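Local coordinates for protein metallocarboxypeptidase (Trypanosoma cruzi, PDB 3DWC) that probably releases C-terminal amino acids other than proline from peptides, as a cobalt-bound M32-family metallocarboxypeptidase, at residues M220-G230 / V265-Q276. Residues are numbered along the deposited sequence; the frame is centred on the assembly and turned at random.
Sequences MDVWKFDFDGG and VIHETGHAKYEQ. With CO (cobalt (II) ion), chain Q; GLY (glycine), chain O.
Gln276 grips the backbone of Asp226 with both ends of its carboxamide. Its OE1 accepts from Asp226 N on a lone pair (3.1 Å, N-H...O angle 164°), while its NE2 donates to Asp226 O at 3.1 Å and, more weakly, to Gly229 O. Two good bonds and a weak one fix which end is O and which is N, and restrain the rotation of the amide; NE2 sits over the rim of one face of the Phe225 ring, the planes only 22° apart. Met220 CE covers the centre of the opposite face, and Ala272 CB meets the ring edge 3.6 Å from Phe225 CE1, its short methyl letting the ring edge lie close to the helix. Farther along, Ile266 sends its CG2 branch over the six-membered ring of Trp223 in a CH-pi contact, 4.2 Å from the centroid. Thr269 is split in its roles: CG2 packs on Trp223 CB, whereas OG1, lying beside the backbone N (chi1 -61°), donates to Val265 O (2.8 Å) and so is satisfied within its own helix. In Lys273, bends at chi2 and chi3 bring NZ across to a weak 3.0 Å bond with O of Lys224, C-prime residue of the Schellman motif ending helix 209-222. Asp226 OD2 forms a salt bridge with Lys37 NZ of the second subunit. The opposite side of helix 259-276 carries His267 and His271, which bind cobalt with Glu298: this contact backs the HExxH helix of a gluzincin-like metallopeptidase.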
# COMPACT_ATOMS: atom_id res chain seq x y z
N MET B 220 1.47 17.87 14.20
CA MET B 220 0.75 16.65 14.40
C MET B 220 0.97 16.13 15.85
O MET B 220 0.02 15.63 16.47
CB MET B 220 1.17 15.62 13.37
CG MET B 220 0.75 16.03 11.96
SD MET B 220 1.29 14.91 10.70
CE MET B 220 0.17 13.50 10.93
N ASP B 221 2.19 16.26 16.40
CA ASP B 221 2.43 15.95 17.83
C ASP B 221 1.66 16.85 18.82
O ASP B 221 1.15 16.39 19.86
CB ASP B 221 3.93 16.05 18.17
CG ASP B 221 4.75 14.91 17.58
OD1 ASP B 221 4.18 13.85 17.18
OD2 ASP B 221 6.00 15.06 17.54
N VAL B 222 1.55 18.14 18.49
CA VAL B 222 0.74 19.07 19.27
C VAL B 222 -0.71 18.59 19.30
O VAL B 222 -1.35 18.66 20.33
CB VAL B 222 0.86 20.53 18.73
CG1 VAL B 222 -0.17 21.47 19.36
CG2 VAL B 222 2.31 21.05 18.88
N TRP B 223 -1.22 18.06 18.18
CA TRP B 223 -2.58 17.49 18.18
C TRP B 223 -2.68 16.04 18.71
O TRP B 223 -3.73 15.39 18.62
CB TRP B 223 -3.21 17.58 16.78
CG TRP B 223 -4.13 18.73 16.67
CD1 TRP B 223 -5.48 18.71 16.76
CD2 TRP B 223 -3.78 20.08 16.34
NE1 TRP B 223 -6.00 19.96 16.56
CE2 TRP B 223 -4.97 20.82 16.30
CE3 TRP B 223 -2.57 20.73 16.07
CZ2 TRP B 223 -4.99 22.16 16.05
CZ3 TRP B 223 -2.60 22.07 15.84
CH2 TRP B 223 -3.80 22.77 15.81
N LYS B 224 -1.56 15.53 19.22
CA LYS B 224 -1.44 14.18 19.77
C LYS B 224 -1.83 13.11 18.77
O LYS B 224 -2.36 12.08 19.12
CB LYS B 224 -2.17 14.10 21.11
CG LYS B 224 -1.82 15.30 21.96
CD LYS B 224 -2.27 15.18 23.35
CE LYS B 224 -2.11 16.53 24.09
NZ LYS B 224 -0.66 17.00 24.40
N PHE B 225 -1.53 13.36 17.49
CA PHE B 225 -1.58 12.29 16.49
C PHE B 225 -0.77 11.05 16.95
O PHE B 225 0.40 11.09 17.40
CB PHE B 225 -1.13 12.82 15.12
CG PHE B 225 -1.34 11.86 13.97
CD1 PHE B 225 -2.47 11.91 13.18
CD2 PHE B 225 -0.35 10.98 13.60
CE1 PHE B 225 -2.61 11.06 12.12
CE2 PHE B 225 -0.50 10.12 12.57
CZ PHE B 225 -1.63 10.15 11.82
N ASP B 226 -1.43 9.90 16.91
CA ASP B 226 -0.74 8.66 17.21
C ASP B 226 0.05 8.15 15.98
O ASP B 226 -0.54 7.63 15.04
CB ASP B 226 -1.76 7.62 17.66
CG ASP B 226 -1.11 6.31 18.09
OD1 ASP B 226 0.14 6.21 18.16
OD2 ASP B 226 -1.90 5.39 18.35
N PHE B 227 1.36 8.35 15.97
CA PHE B 227 2.20 7.92 14.84
C PHE B 227 2.48 6.42 14.81
O PHE B 227 3.02 5.91 13.86
CB PHE B 227 3.51 8.68 14.85
CG PHE B 227 3.41 10.08 14.21
CD1 PHE B 227 3.39 11.22 14.98
CD2 PHE B 227 3.31 10.21 12.86
CE1 PHE B 227 3.32 12.47 14.40
CE2 PHE B 227 3.25 11.43 12.26
CZ PHE B 227 3.25 12.57 13.04
N ASP B 228 2.10 5.70 15.86
CA ASP B 228 2.14 4.25 15.81
C ASP B 228 0.86 3.69 15.20
O ASP B 228 0.71 2.47 15.10
CB ASP B 228 2.35 3.68 17.21
CG ASP B 228 3.78 3.86 17.69
OD1 ASP B 228 3.96 4.16 18.85
OD2 ASP B 228 4.73 3.70 16.90
N GLY B 229 -0.06 4.57 14.81
CA GLY B 229 -1.30 4.19 14.19
C GLY B 229 -1.66 5.09 13.01
O GLY B 229 -2.83 5.29 12.72
N GLY B 230 -0.66 5.60 12.32
CA GLY B 230 -0.89 6.48 11.20
C GLY B 230 0.41 7.02 10.62
O GLY B 230 1.49 6.71 11.12
N VAL B 265 -2.05 20.43 6.69
CA VAL B 265 -1.79 19.33 7.61
C VAL B 265 -2.64 19.41 8.88
O VAL B 265 -3.14 18.40 9.35
CB VAL B 265 -0.31 19.24 7.95
CG1 VAL B 265 -0.03 18.43 9.22
CG2 VAL B 265 0.43 18.66 6.75
N ILE B 266 -2.82 20.60 9.40
CA ILE B 266 -3.66 20.82 10.59
C ILE B 266 -5.11 20.36 10.28
O ILE B 266 -5.73 19.63 11.02
CB ILE B 266 -3.56 22.30 11.09
CG1 ILE B 266 -2.21 22.54 11.76
CG2 ILE B 266 -4.71 22.61 12.14
CD1 ILE B 266 -1.87 24.01 12.10
N HIS B 267 -5.63 20.80 9.16
CA HIS B 267 -6.94 20.38 8.66
C HIS B 267 -7.08 18.83 8.61
O HIS B 267 -8.02 18.25 9.14
CB HIS B 267 -7.14 20.99 7.25
CG HIS B 267 -8.50 20.75 6.69
ND1 HIS B 267 -9.49 21.72 6.70
CD2 HIS B 267 -9.05 19.65 6.12
CE1 HIS B 267 -10.60 21.21 6.19
NE2 HIS B 267 -10.35 19.96 5.83
N GLU B 268 -6.13 18.16 7.96
CA GLU B 268 -6.21 16.72 7.83
C GLU B 268 -5.98 16.02 9.14
O GLU B 268 -6.58 15.01 9.39
CB GLU B 268 -5.19 16.24 6.80
CG GLU B 268 -5.38 16.82 5.45
CD GLU B 268 -6.76 16.58 4.85
OE1 GLU B 268 -7.37 15.53 5.11
OE2 GLU B 268 -7.23 17.46 4.06
N THR B 269 -5.15 16.57 9.99
CA THR B 269 -4.98 16.05 11.32
C THR B 269 -6.31 16.13 12.08
O THR B 269 -6.64 15.23 12.82
CB THR B 269 -3.82 16.73 12.05
OG1 THR B 269 -2.64 16.48 11.32
CG2 THR B 269 -3.60 16.20 13.53
N GLY B 270 -7.09 17.18 11.85
CA GLY B 270 -8.40 17.26 12.53
C GLY B 270 -9.33 16.11 12.11
O GLY B 270 -10.02 15.57 12.94
N HIS B 271 -9.37 15.80 10.80
CA HIS B 271 -10.06 14.60 10.28
C HIS B 271 -9.50 13.32 10.94
O HIS B 271 -10.26 12.48 11.45
CB HIS B 271 -9.88 14.48 8.75
CG HIS B 271 -10.72 15.42 7.92
ND1 HIS B 271 -12.09 15.46 7.98
CD2 HIS B 271 -10.37 16.27 6.93
CE1 HIS B 271 -12.54 16.37 7.13
NE2 HIS B 271 -11.52 16.86 6.47
N ALA B 272 -8.16 13.20 10.96
CA ALA B 272 -7.46 12.03 11.51
C ALA B 272 -7.83 11.73 12.94
O ALA B 272 -7.97 10.55 13.32
CB ALA B 272 -5.93 12.21 11.40
N LYS B 273 -7.95 12.77 13.75
CA LYS B 273 -8.26 12.56 15.18
C LYS B 273 -9.62 11.93 15.32
O LYS B 273 -9.85 11.10 16.20
CB LYS B 273 -8.22 13.89 15.94
CG LYS B 273 -6.79 14.54 16.07
CD LYS B 273 -5.81 13.68 16.89
CE LYS B 273 -6.19 13.63 18.40
NZ LYS B 273 -5.26 12.76 19.17
N TYR B 274 -10.55 12.31 14.45
CA TYR B 274 -11.86 11.69 14.46
C TYR B 274 -11.75 10.20 14.12
O TYR B 274 -12.21 9.32 14.89
CB TYR B 274 -12.79 12.43 13.50
CG TYR B 274 -14.29 12.16 13.56
CD1 TYR B 274 -14.88 11.36 14.53
CD2 TYR B 274 -15.11 12.76 12.65
CE1 TYR B 274 -16.32 11.17 14.55
CE2 TYR B 274 -16.51 12.56 12.64
CZ TYR B 274 -17.10 11.78 13.61
OH TYR B 274 -18.46 11.63 13.60
N GLU B 275 -11.08 9.91 12.99
CA GLU B 275 -10.87 8.53 12.54
C GLU B 275 -10.13 7.66 13.59
O GLU B 275 -10.56 6.52 13.85
CB GLU B 275 -10.16 8.52 11.18
CG GLU B 275 -11.01 9.11 10.04
CD GLU B 275 -12.24 8.25 9.73
OE1 GLU B 275 -13.34 8.77 9.42
OE2 GLU B 275 -12.12 7.02 9.82
N GLN B 276 -9.09 8.21 14.25
CA GLN B 276 -8.27 7.42 15.18
C GLN B 276 -8.98 7.14 16.47
O GLN B 276 -8.55 6.25 17.23
CB GLN B 276 -6.94 8.15 15.54
CG GLN B 276 -5.94 8.22 14.40
CD GLN B 276 -4.54 8.57 14.87
OE1 GLN B 276 -4.33 9.38 15.81
NE2 GLN B 276 -3.55 7.90 14.25
CO CO Q . -11.63 18.39 4.91
N GLY O . -2.27 18.81 26.27
CA GLY O . -1.75 17.95 27.38
C GLY O . -2.78 17.07 28.06
O GLY O . -2.76 15.83 27.91
O HOH W 1 -9.90 17.73 3.61
O HOH W 2 -12.05 19.51 3.56
O HOH W 3 -12.74 17.24 3.42